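Local coordinates for leucine aminopeptidase (Legionella pneumophila, PDB 5GNE), which probably removes amino acids one at a time from the N-terminus of peptides, as a zinc-dependent aminopeptidase of the M28 family, at residues 207-215 and 358-369; 277-285 and 304-315. All blocks are in the same frame, centred on the assembly; numbering follows the deposited sequence.

Contact 1 (207-215 and 358-369); sequences SGISVELEM and MVNFTKLGLAFI
The side chain of Met215 sits as a knob in a hole formed by Thr362, Gly365, Leu366 and Ile369. This is helix-helix packing in the M28 peptidase region, between helices 202-221 and 355-373. The two segments cross at -49°, with axes 9.1 Å apart at closest approach. Met215 is straight as far as SD and then bends at chi3 (65°), which turns the methyl toward helix 355-373. There CE lies 3.5 Å from CA of Gly365, whose lack of a side chain lets the thioether reach the backbone. The same methyl meets the end of Ile369, with CE to CD1 at 3.4 Å. Leu366 closes another side of the hole, its CD2 reaching the carbonyl O of Met215.

One turn back, Val211 and Thr362 pass each other pointing oppositely, and CG1 of Val211 comes 3.7 Å from OG1 of Thr362. That hydroxyl is already engaged: it donates to Met358 O at 3.0 Å, from above the carbonyl plane, and the same O also takes the backbone N-H of Thr362. The other branch, CG2 of Thr362, lies against CG of Glu214 and CG of Met215. The carboxylate of Glu214 is held elsewhere, in a salt bridge with Arg217.

At the N-terminal end the extended chain of Met358 carries SD to Ser210 OG and CE to Ser207. Ser207 OG bonds to Asp203 O and Ala268 N, close to the zinc site. Met358 CE ends 3.3 Å from Ser207 CB.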
loop_
_atom_site.group_PDB
_atom_site.type_symbol
_atom_site.label_atom_id
_atom_site.label_comp_id
_atom_site.label_asym_id
_atom_site.label_seq_id
_atom_site.Cartn_x
_atom_site.Cartn_y
_atom_site.Cartn_z
ATOM N N SER A 207 -2.936 -6.750 8.256
ATOM C CA SER A 207 -2.261 -5.874 9.211
ATOM C C SER A 207 -2.312 -4.403 8.772
ATOM O O SER A 207 -2.852 -3.550 9.505
ATOM C CB SER A 207 -0.817 -6.335 9.461
ATOM O OG SER A 207 0.044 -6.153 8.349
ATOM N N GLY A 208 -1.760 -4.111 7.591
ATOM C CA GLY A 208 -1.787 -2.758 7.087
ATOM C C GLY A 208 -3.175 -2.144 7.068
ATOM O O GLY A 208 -3.378 -1.034 7.558
ATOM N N ILE A 209 -4.144 -2.882 6.542
ATOM C CA ILE A 209 -5.529 -2.428 6.534
ATOM C C ILE A 209 -6.018 -2.121 7.948
ATOM O O ILE A 209 -6.614 -1.074 8.198
ATOM C CB ILE A 209 -6.470 -3.487 5.934
ATOM C CG1 ILE A 209 -6.250 -3.607 4.431
ATOM C CG2 ILE A 209 -7.924 -3.134 6.246
ATOM C CD1 ILE A 209 -6.710 -2.387 3.664
ATOM N N SER A 210 -5.775 -3.033 8.878
ATOM C CA SER A 210 -6.278 -2.818 10.231
ATOM C C SER A 210 -5.682 -1.547 10.837
ATOM O O SER A 210 -6.365 -0.779 11.518
ATOM C CB SER A 210 -5.990 -4.042 11.120
ATOM O OG SER A 210 -4.615 -4.112 11.473
ATOM N N VAL A 211 -4.389 -1.354 10.626
ATOM C CA VAL A 211 -3.710 -0.195 11.183
ATOM C C VAL A 211 -4.312 1.116 10.703
ATOM O O VAL A 211 -4.538 2.030 11.495
ATOM C CB VAL A 211 -2.212 -0.248 10.869
ATOM C CG1 VAL A 211 -1.529 1.109 11.126
ATOM C CG2 VAL A 211 -1.571 -1.376 11.710
ATOM N N GLU A 212 -4.603 1.210 9.415
ATOM C CA GLU A 212 -5.131 2.460 8.882
ATOM C C GLU A 212 -6.584 2.628 9.258
ATOM O O GLU A 212 -7.051 3.772 9.396
ATOM C CB GLU A 212 -4.921 2.563 7.359
ATOM C CG GLU A 212 -5.774 1.672 6.489
ATOM C CD GLU A 212 -5.611 1.992 4.997
ATOM O OE1 GLU A 212 -5.127 3.094 4.643
ATOM O OE2 GLU A 212 -5.931 1.116 4.171
ATOM N N LEU A 213 -7.306 1.521 9.420
ATOM C CA LEU A 213 -8.698 1.616 9.871
ATOM C C LEU A 213 -8.755 2.196 11.268
ATOM O O LEU A 213 -9.549 3.097 11.526
ATOM C CB LEU A 213 -9.394 0.260 9.844
ATOM C CG LEU A 213 -10.288 0.100 8.613
ATOM C CD1 LEU A 213 -10.851 -1.296 8.551
ATOM C CD2 LEU A 213 -11.424 1.140 8.598
ATOM N N GLU A 214 -7.870 1.738 12.149
ATOM C CA GLU A 214 -7.765 2.338 13.483
ATOM C C GLU A 214 -7.344 3.819 13.435
ATOM O O GLU A 214 -7.836 4.652 14.217
ATOM C CB GLU A 214 -6.804 1.536 14.366
ATOM C CG GLU A 214 -6.696 2.030 15.816
ATOM C CD GLU A 214 -8.038 2.137 16.555
ATOM O OE1 GLU A 214 -9.043 1.541 16.103
ATOM O OE2 GLU A 214 -8.080 2.809 17.611
ATOM N N MET A 215 -6.397 4.135 12.565
ATOM C CA MET A 215 -5.995 5.532 12.372
ATOM C C MET A 215 -7.200 6.401 12.020
ATOM O O MET A 215 -7.441 7.442 12.649
ATOM C CB MET A 215 -4.947 5.621 11.288
ATOM C CG MET A 215 -3.563 5.211 11.784
ATOM S SD MET A 215 -2.526 4.916 10.349
ATOM C CE MET A 215 -2.495 6.581 9.687
ATOM N N MET A 358 1.688 -3.719 15.600
ATOM C CA MET A 358 0.642 -2.979 14.923
ATOM C C MET A 358 0.273 -1.706 15.651
ATOM O O MET A 358 0.122 -0.640 15.021
ATOM C CB MET A 358 -0.569 -3.866 14.775
ATOM C CG MET A 358 -0.276 -5.062 13.911
ATOM S SD MET A 358 -1.765 -5.948 13.531
ATOM C CE MET A 358 -1.085 -7.287 12.659
ATOM N N VAL A 359 0.160 -1.798 16.976
ATOM C CA VAL A 359 -0.107 -0.606 17.763
ATOM C C VAL A 359 0.977 0.434 17.473
ATOM O O VAL A 359 0.673 1.601 17.295
ATOM C CB VAL A 359 -0.152 -0.894 19.295
ATOM C CG1 VAL A 359 -0.046 0.414 20.081
ATOM C CG2 VAL A 359 -1.427 -1.627 19.678
ATOM N N ASN A 360 2.239 0.016 17.389
ATOM C CA ASN A 360 3.311 0.970 17.084
ATOM C C ASN A 360 3.174 1.591 15.679
ATOM O O ASN A 360 3.374 2.793 15.522
ATOM C CB ASN A 360 4.687 0.327 17.259
ATOM C CG ASN A 360 5.105 0.202 18.746
ATOM O OD1 ASN A 360 4.575 0.902 19.628
ATOM N ND2 ASN A 360 6.072 -0.679 19.015
ATOM N N PHE A 361 2.828 0.792 14.665
ATOM C CA PHE A 361 2.524 1.352 13.336
ATOM C C PHE A 361 1.329 2.309 13.375
ATOM O O PHE A 361 1.334 3.341 12.700
ATOM C CB PHE A 361 2.246 0.248 12.321
ATOM C CG PHE A 361 3.478 -0.419 11.792
ATOM C CD1 PHE A 361 4.001 -1.536 12.425
ATOM C CD2 PHE A 361 4.123 0.077 10.672
ATOM C CE1 PHE A 361 5.156 -2.161 11.953
ATOM C CE2 PHE A 361 5.272 -0.551 10.184
ATOM C CZ PHE A 361 5.788 -1.672 10.829
ATOM N N THR A 362 0.325 2.001 14.191
ATOM C CA THR A 362 -0.762 2.965 14.382
ATOM C C THR A 362 -0.275 4.265 15.001
ATOM O O THR A 362 -0.644 5.347 14.538
ATOM C CB THR A 362 -1.898 2.379 15.261
ATOM O OG1 THR A 362 -2.269 1.115 14.721
ATOM C CG2 THR A 362 -3.114 3.270 15.250
ATOM N N LYS A 363 0.593 4.162 16.009
ATOM C CA LYS A 363 1.197 5.362 16.579
ATOM C C LYS A 363 1.911 6.156 15.498
ATOM O O LYS A 363 1.661 7.364 15.336
ATOM C CB LYS A 363 2.162 5.015 17.703
ATOM C CG LYS A 363 1.473 4.598 18.988
ATOM C CD LYS A 363 2.449 4.209 20.094
ATOM C CE LYS A 363 1.682 4.006 21.401
ATOM N NZ LYS A 363 2.455 3.339 22.453
ATOM N N LEU A 364 2.771 5.477 14.742
ATOM C CA LEU A 364 3.526 6.139 13.695
ATOM C C LEU A 364 2.626 6.860 12.719
ATOM O O LEU A 364 2.804 8.035 12.478
ATOM C CB LEU A 364 4.390 5.134 12.945
ATOM C CG LEU A 364 5.140 5.757 11.766
ATOM C CD1 LEU A 364 6.051 6.870 12.232
ATOM C CD2 LEU A 364 5.935 4.675 11.043
ATOM N N GLY A 365 1.629 6.151 12.200
ATOM C CA GLY A 365 0.616 6.731 11.339
ATOM C C GLY A 365 -0.051 7.981 11.885
ATOM O O GLY A 365 -0.243 8.975 11.159
ATOM N N LEU A 366 -0.406 7.955 13.164
ATOM C CA LEU A 366 -1.116 9.090 13.754
ATOM C C LEU A 366 -0.196 10.297 13.952
ATOM O O LEU A 366 -0.608 11.425 13.717
ATOM C CB LEU A 366 -1.768 8.669 15.064
ATOM C CG LEU A 366 -3.010 7.786 14.867
ATOM C CD1 LEU A 366 -3.550 7.176 16.163
ATOM C CD2 LEU A 366 -4.106 8.558 14.183
ATOM N N ALA A 367 1.046 10.077 14.384
ATOM C CA ALA A 367 2.037 11.163 14.448
ATOM C C ALA A 367 2.254 11.778 13.047
ATOM O O ALA A 367 2.310 13.014 12.863
ATOM C CB ALA A 367 3.334 10.658 15.017
ATOM N N PHE A 368 2.380 10.894 12.063
ATOM C CA PHE A 368 2.457 11.286 10.665
ATOM C C PHE A 368 1.296 12.205 10.285
ATOM O O PHE A 368 1.494 13.308 9.790
ATOM C CB PHE A 368 2.480 10.023 9.816
ATOM C CG PHE A 368 2.791 10.248 8.371
ATOM C CD1 PHE A 368 4.098 10.435 7.942
ATOM C CD2 PHE A 368 1.776 10.175 7.424
ATOM C CE1 PHE A 368 4.375 10.604 6.580
ATOM C CE2 PHE A 368 2.040 10.342 6.080
ATOM C CZ PHE A 368 3.343 10.549 5.654
ATOM N N ILE A 369 0.081 11.748 10.559
ATOM C CA ILE A 369 -1.112 12.518 10.257
ATOM C C ILE A 369 -1.172 13.847 11.026
ATOM O O ILE A 369 -1.537 14.873 10.471
ATOM C CB ILE A 369 -2.369 11.703 10.547
ATOM C CG1 ILE A 369 -2.553 10.612 9.494
ATOM C CG2 ILE A 369 -3.597 12.575 10.518
ATOM C CD1 ILE A 369 -3.730 9.747 9.801
#

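Contact 2 (277-285 and 304-315); sequences QTIWLLKDY and TPVGYTKCGYAC
Leu281 and Tyr308 stand together on one sheet face, directed alike. The phenol ring runs along the leucine, with CE2 of Tyr308 3.9 Å from CB of Leu281. Val306 meets the tip of the same leucine obliquely, CG1 to CD1. On the opposite face Leu282 and Thr309 are neighbours in the same manner, and CG2 of Thr309 touches both CD1 of Leu282 and CB of Trp280. The hydroxyl of Thr309 is bound by Leu336 N.

The CD1 side of the Trp280 indole lies obliquely against the backbone of Gly307 and Tyr308, with CD1 3.4 Å from Tyr308 N. Gly307 has no side chain, allowing this approach. The methyl CG2 of Thr278 covers one face of the indole, 3.6 Å above its centre.

These residues belong to strands 279-282 and 306-309, paired in parallel and joined through helix 288-302 as a beta-alpha-beta unit at one edge of the mixed sheet. Backbone bonds pass back and forth between them. Leu281 N to Gly307 O is short and straight (2.8 Å, 170°), although the donor stands above the carbonyl plane. Lys283 N to Thr309 O is longer, at 3.2 Å.

Beyond the strands the two segments stay together. CD2 of Leu282 reaches CB of Cys311 at 3.6 Å and also approaches Cys315 SG, so it packs against the Cys311-Cys315 disulfide. In Asp284 CG lies between backbone N and carbonyl carbon (chi1 47°), which brings OD2 to a weak bond from Cys311 N. The aliphatic part of Lys310 crosses the same carboxylate. Tyr285 OH lies at the edge of the Tyr313 ring, 4.1 Å from CE1.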
loop_
_atom_site.group_PDB
_atom_site.type_symbol
_atom_site.label_atom_id
_atom_site.label_comp_id
_atom_site.label_asym_id
_atom_site.label_seq_id
_atom_site.Cartn_x
_atom_site.Cartn_y
_atom_site.Cartn_z
ATOM N N GLN A 277 10.679 -5.250 18.343
ATOM C CA GLN A 277 10.272 -3.810 18.342
ATOM C C GLN A 277 10.946 -2.822 17.396
ATOM O O GLN A 277 10.542 -1.674 17.346
ATOM C CB GLN A 277 10.372 -3.243 19.768
ATOM C CG GLN A 277 9.153 -2.559 20.328
ATOM C CD GLN A 277 9.158 -2.479 21.827
ATOM O OE1 GLN A 277 8.543 -1.570 22.417
ATOM N NE2 GLN A 277 9.534 -3.604 22.438
ATOM N N THR A 278 11.917 -3.256 16.609
ATOM C CA THR A 278 12.462 -2.393 15.556
ATOM C C THR A 278 11.458 -2.215 14.426
ATOM O O THR A 278 10.791 -3.163 14.033
ATOM C CB THR A 278 13.796 -2.953 14.964
ATOM O OG1 THR A 278 14.776 -3.093 16.010
ATOM C CG2 THR A 278 14.337 -2.017 13.901
ATOM N N ILE A 279 11.311 -0.994 13.933
ATOM C CA ILE A 279 10.562 -0.796 12.696
ATOM C C ILE A 279 11.519 -0.348 11.583
ATOM O O ILE A 279 12.379 0.506 11.786
ATOM C CB ILE A 279 9.409 0.189 12.896
ATOM C CG1 ILE A 279 8.396 -0.442 13.862
ATOM C CG2 ILE A 279 8.737 0.504 11.567
ATOM C CD1 ILE A 279 7.194 0.431 14.223
ATOM N N TRP A 280 11.357 -0.932 10.403
ATOM C CA TRP A 280 12.272 -0.697 9.289
ATOM C C TRP A 280 11.656 0.221 8.231
ATOM O O TRP A 280 10.509 0.041 7.825
ATOM C CB TRP A 280 12.674 -2.040 8.655
ATOM C CG TRP A 280 13.641 -2.837 9.488
ATOM C CD1 TRP A 280 14.991 -2.741 9.476
ATOM C CD2 TRP A 280 13.313 -3.810 10.498
ATOM N NE1 TRP A 280 15.537 -3.619 10.391
ATOM C CE2 TRP A 280 14.526 -4.272 11.039
ATOM C CE3 TRP A 280 12.113 -4.329 10.990
ATOM C CZ2 TRP A 280 14.577 -5.248 12.041
ATOM C CZ3 TRP A 280 12.164 -5.294 11.996
ATOM C CH2 TRP A 280 13.387 -5.742 12.505
ATOM N N LEU A 281 12.442 1.196 7.785
ATOM C CA LEU A 281 12.041 2.099 6.721
ATOM C C LEU A 281 12.715 1.668 5.442
ATOM O O LEU A 281 13.873 1.229 5.474
ATOM C CB LEU A 281 12.437 3.537 7.052
ATOM C CG LEU A 281 11.827 4.100 8.336
ATOM C CD1 LEU A 281 12.300 5.519 8.580
ATOM C CD2 LEU A 281 10.301 4.039 8.270
ATOM N N LEU A 282 12.021 1.837 4.315
ATOM C CA LEU A 282 12.569 1.425 3.030
ATOM C C LEU A 282 13.341 2.569 2.455
ATOM O O LEU A 282 12.949 3.712 2.645
ATOM C CB LEU A 282 11.469 1.005 2.075
ATOM C CG LEU A 282 11.131 -0.475 2.218
ATOM C CD1 LEU A 282 10.159 -0.733 3.366
ATOM C CD2 LEU A 282 10.613 -1.021 0.908
ATOM N N LYS A 283 14.468 2.294 1.803
ATOM C CA LYS A 283 15.225 3.418 1.268
ATOM C C LYS A 283 15.201 3.554 -0.256
ATOM O O LYS A 283 15.699 4.548 -0.778
ATOM C CB LYS A 283 16.681 3.402 1.742
ATOM C CG LYS A 283 17.212 2.146 2.384
ATOM C CD LYS A 283 18.679 2.412 2.761
ATOM C CE LYS A 283 19.334 1.274 3.521
ATOM N NZ LYS A 283 20.820 1.450 3.561
ATOM N N ASP A 284 14.666 2.581 -0.983
ATOM C CA ASP A 284 14.515 2.802 -2.420
ATOM C C ASP A 284 13.052 3.053 -2.829
ATOM O O ASP A 284 12.108 2.553 -2.220
ATOM C CB ASP A 284 15.165 1.657 -3.227
ATOM C CG ASP A 284 14.804 0.277 -2.716
ATOM O OD1 ASP A 284 13.604 -0.032 -2.617
ATOM O OD2 ASP A 284 15.744 -0.507 -2.423
ATOM N N TYR A 285 12.885 3.844 -3.877
ATOM C CA TYR A 285 11.573 4.103 -4.424
ATOM C C TYR A 285 10.661 4.818 -3.430
ATOM O O TYR A 285 9.448 4.677 -3.481
ATOM C CB TYR A 285 10.935 2.801 -4.916
ATOM C CG TYR A 285 11.193 2.562 -6.382
ATOM C CD1 TYR A 285 10.328 3.082 -7.347
ATOM C CD2 TYR A 285 12.294 1.845 -6.810
ATOM C CE1 TYR A 285 10.554 2.885 -8.697
ATOM C CE2 TYR A 285 12.532 1.646 -8.156
ATOM C CZ TYR A 285 11.658 2.168 -9.092
ATOM O OH TYR A 285 11.888 1.971 -10.431
ATOM N N THR A 304 10.909 3.959 19.188
ATOM C CA THR A 304 11.288 2.666 18.639
ATOM C C THR A 304 12.648 2.755 17.949
ATOM O O THR A 304 13.022 3.820 17.461
ATOM C CB THR A 304 10.168 2.189 17.643
ATOM O OG1 THR A 304 9.215 1.369 18.331
ATOM C CG2 THR A 304 10.706 1.426 16.482
ATOM N N PRO A 305 13.436 1.669 17.982
ATOM C CA PRO A 305 14.659 1.695 17.169
ATOM C C PRO A 305 14.293 1.794 15.694
ATOM O O PRO A 305 13.342 1.145 15.248
ATOM C CB PRO A 305 15.344 0.359 17.474
ATOM C CG PRO A 305 14.664 -0.178 18.651
ATOM C CD PRO A 305 13.291 0.407 18.726
ATOM N N VAL A 306 15.023 2.602 14.942
ATOM C CA VAL A 306 14.724 2.770 13.523
ATOM C C VAL A 306 15.699 1.997 12.653
ATOM O O VAL A 306 16.882 2.323 12.622
ATOM C CB VAL A 306 14.796 4.224 13.115
ATOM C CG1 VAL A 306 14.482 4.361 11.626
ATOM C CG2 VAL A 306 13.857 5.058 13.969
ATOM N N GLY A 307 15.217 0.963 11.972
ATOM C CA GLY A 307 16.019 0.262 10.980
ATOM C C GLY A 307 15.769 0.659 9.527
ATOM O O GLY A 307 14.862 1.437 9.218
ATOM N N TYR A 308 16.599 0.141 8.629
ATOM C CA TYR A 308 16.453 0.387 7.199
ATOM C C TYR A 308 16.568 -0.917 6.411
ATOM O O TYR A 308 17.276 -1.841 6.800
ATOM C CB TYR A 308 17.477 1.416 6.711
ATOM C CG TYR A 308 17.199 2.797 7.263
ATOM C CD1 TYR A 308 17.814 3.237 8.432
ATOM C CD2 TYR A 308 16.308 3.657 6.629
ATOM C CE1 TYR A 308 17.549 4.496 8.953
ATOM C CE2 TYR A 308 16.039 4.915 7.137
ATOM C CZ TYR A 308 16.655 5.334 8.299
ATOM O OH TYR A 308 16.382 6.590 8.800
ATOM N N THR A 309 15.830 -0.991 5.314
ATOM C CA THR A 309 15.820 -2.166 4.448
ATOM C C THR A 309 15.665 -1.771 2.971
ATOM O O THR A 309 15.360 -0.611 2.649
ATOM C CB THR A 309 14.714 -3.157 4.898
ATOM O OG1 THR A 309 14.750 -4.331 4.082
ATOM C CG2 THR A 309 13.335 -2.531 4.823
ATOM N N LYS A 310 15.937 -2.714 2.076
ATOM C CA LYS A 310 15.770 -2.492 0.642
ATOM C C LYS A 310 14.757 -3.488 0.083
ATOM O O LYS A 310 14.424 -4.474 0.743
ATOM C CB LYS A 310 17.105 -2.602 -0.108
ATOM C CG LYS A 310 18.062 -1.408 0.049
ATOM C CD LYS A 310 18.668 -1.013 -1.319
ATOM C CE LYS A 310 19.807 0.012 -1.220
ATOM N NZ LYS A 310 20.418 0.291 -2.560
ATOM N N CYS A 311 14.189 -3.165 -1.078
ATOM C CA CYS A 311 13.154 -3.988 -1.710
ATOM C C CYS A 311 13.490 -4.298 -3.162
ATOM O O CYS A 311 14.274 -3.599 -3.789
ATOM C CB CYS A 311 11.773 -3.297 -1.641
ATOM S SG CYS A 311 10.428 -4.453 -1.952
ATOM N N GLY A 312 12.884 -5.353 -3.690
ATOM C CA GLY A 312 12.927 -5.635 -5.114
ATOM C C GLY A 312 12.145 -4.616 -5.945
ATOM O O GLY A 312 11.542 -3.674 -5.417
ATOM N N TYR A 313 12.144 -4.830 -7.255
ATOM C CA TYR A 313 11.369 -4.027 -8.196
ATOM C C TYR A 313 9.866 -4.161 -7.949
ATOM O O TYR A 313 9.390 -5.248 -7.623
ATOM C CB TYR A 313 11.699 -4.450 -9.641
ATOM C CG TYR A 313 10.909 -3.691 -10.679
ATOM C CD1 TYR A 313 11.026 -2.316 -10.778
ATOM C CD2 TYR A 313 10.020 -4.340 -11.523
ATOM C CE1 TYR A 313 10.294 -1.603 -11.687
ATOM C CE2 TYR A 313 9.285 -3.637 -12.446
ATOM C CZ TYR A 313 9.427 -2.265 -12.521
ATOM O OH TYR A 313 8.714 -1.537 -13.423
ATOM N N ALA A 314 9.125 -3.070 -8.127
ATOM C CA ALA A 314 7.650 -3.088 -8.036
ATOM C C ALA A 314 7.242 -3.739 -6.721
ATOM O O ALA A 314 6.368 -4.599 -6.642
ATOM C CB ALA A 314 7.041 -3.820 -9.216
ATOM N N CYS A 315 7.946 -3.312 -5.697
ATOM C CA CYS A 315 7.839 -3.843 -4.366
ATOM C C CYS A 315 6.425 -3.767 -3.793
ATOM O O CYS A 315 5.884 -4.762 -3.279
ATOM C CB CYS A 315 8.805 -3.074 -3.494
ATOM S SG CYS A 315 8.646 -3.532 -1.661
#

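The centres of contacts 1 and 2 are about 17 Å apart. In chain order 207-215 comes first, then 277-285 and 304-315, then 358-369, so contact 2 falls between the two halves of contact 1. Helix 355-373 connects them. It packs on helix 202-221 in contact 1, while its Phe361 and Asn360 touch Ile279. Phe361 CZ is 3.7 Å from Ile279 CG2. The helix thus ties helix 202-221 to strand 279-282, and both contacts belong to one unit beside the zinc site. The side chains of Ser207 and Cys315 are each about 8 Å from a bound zinc ion.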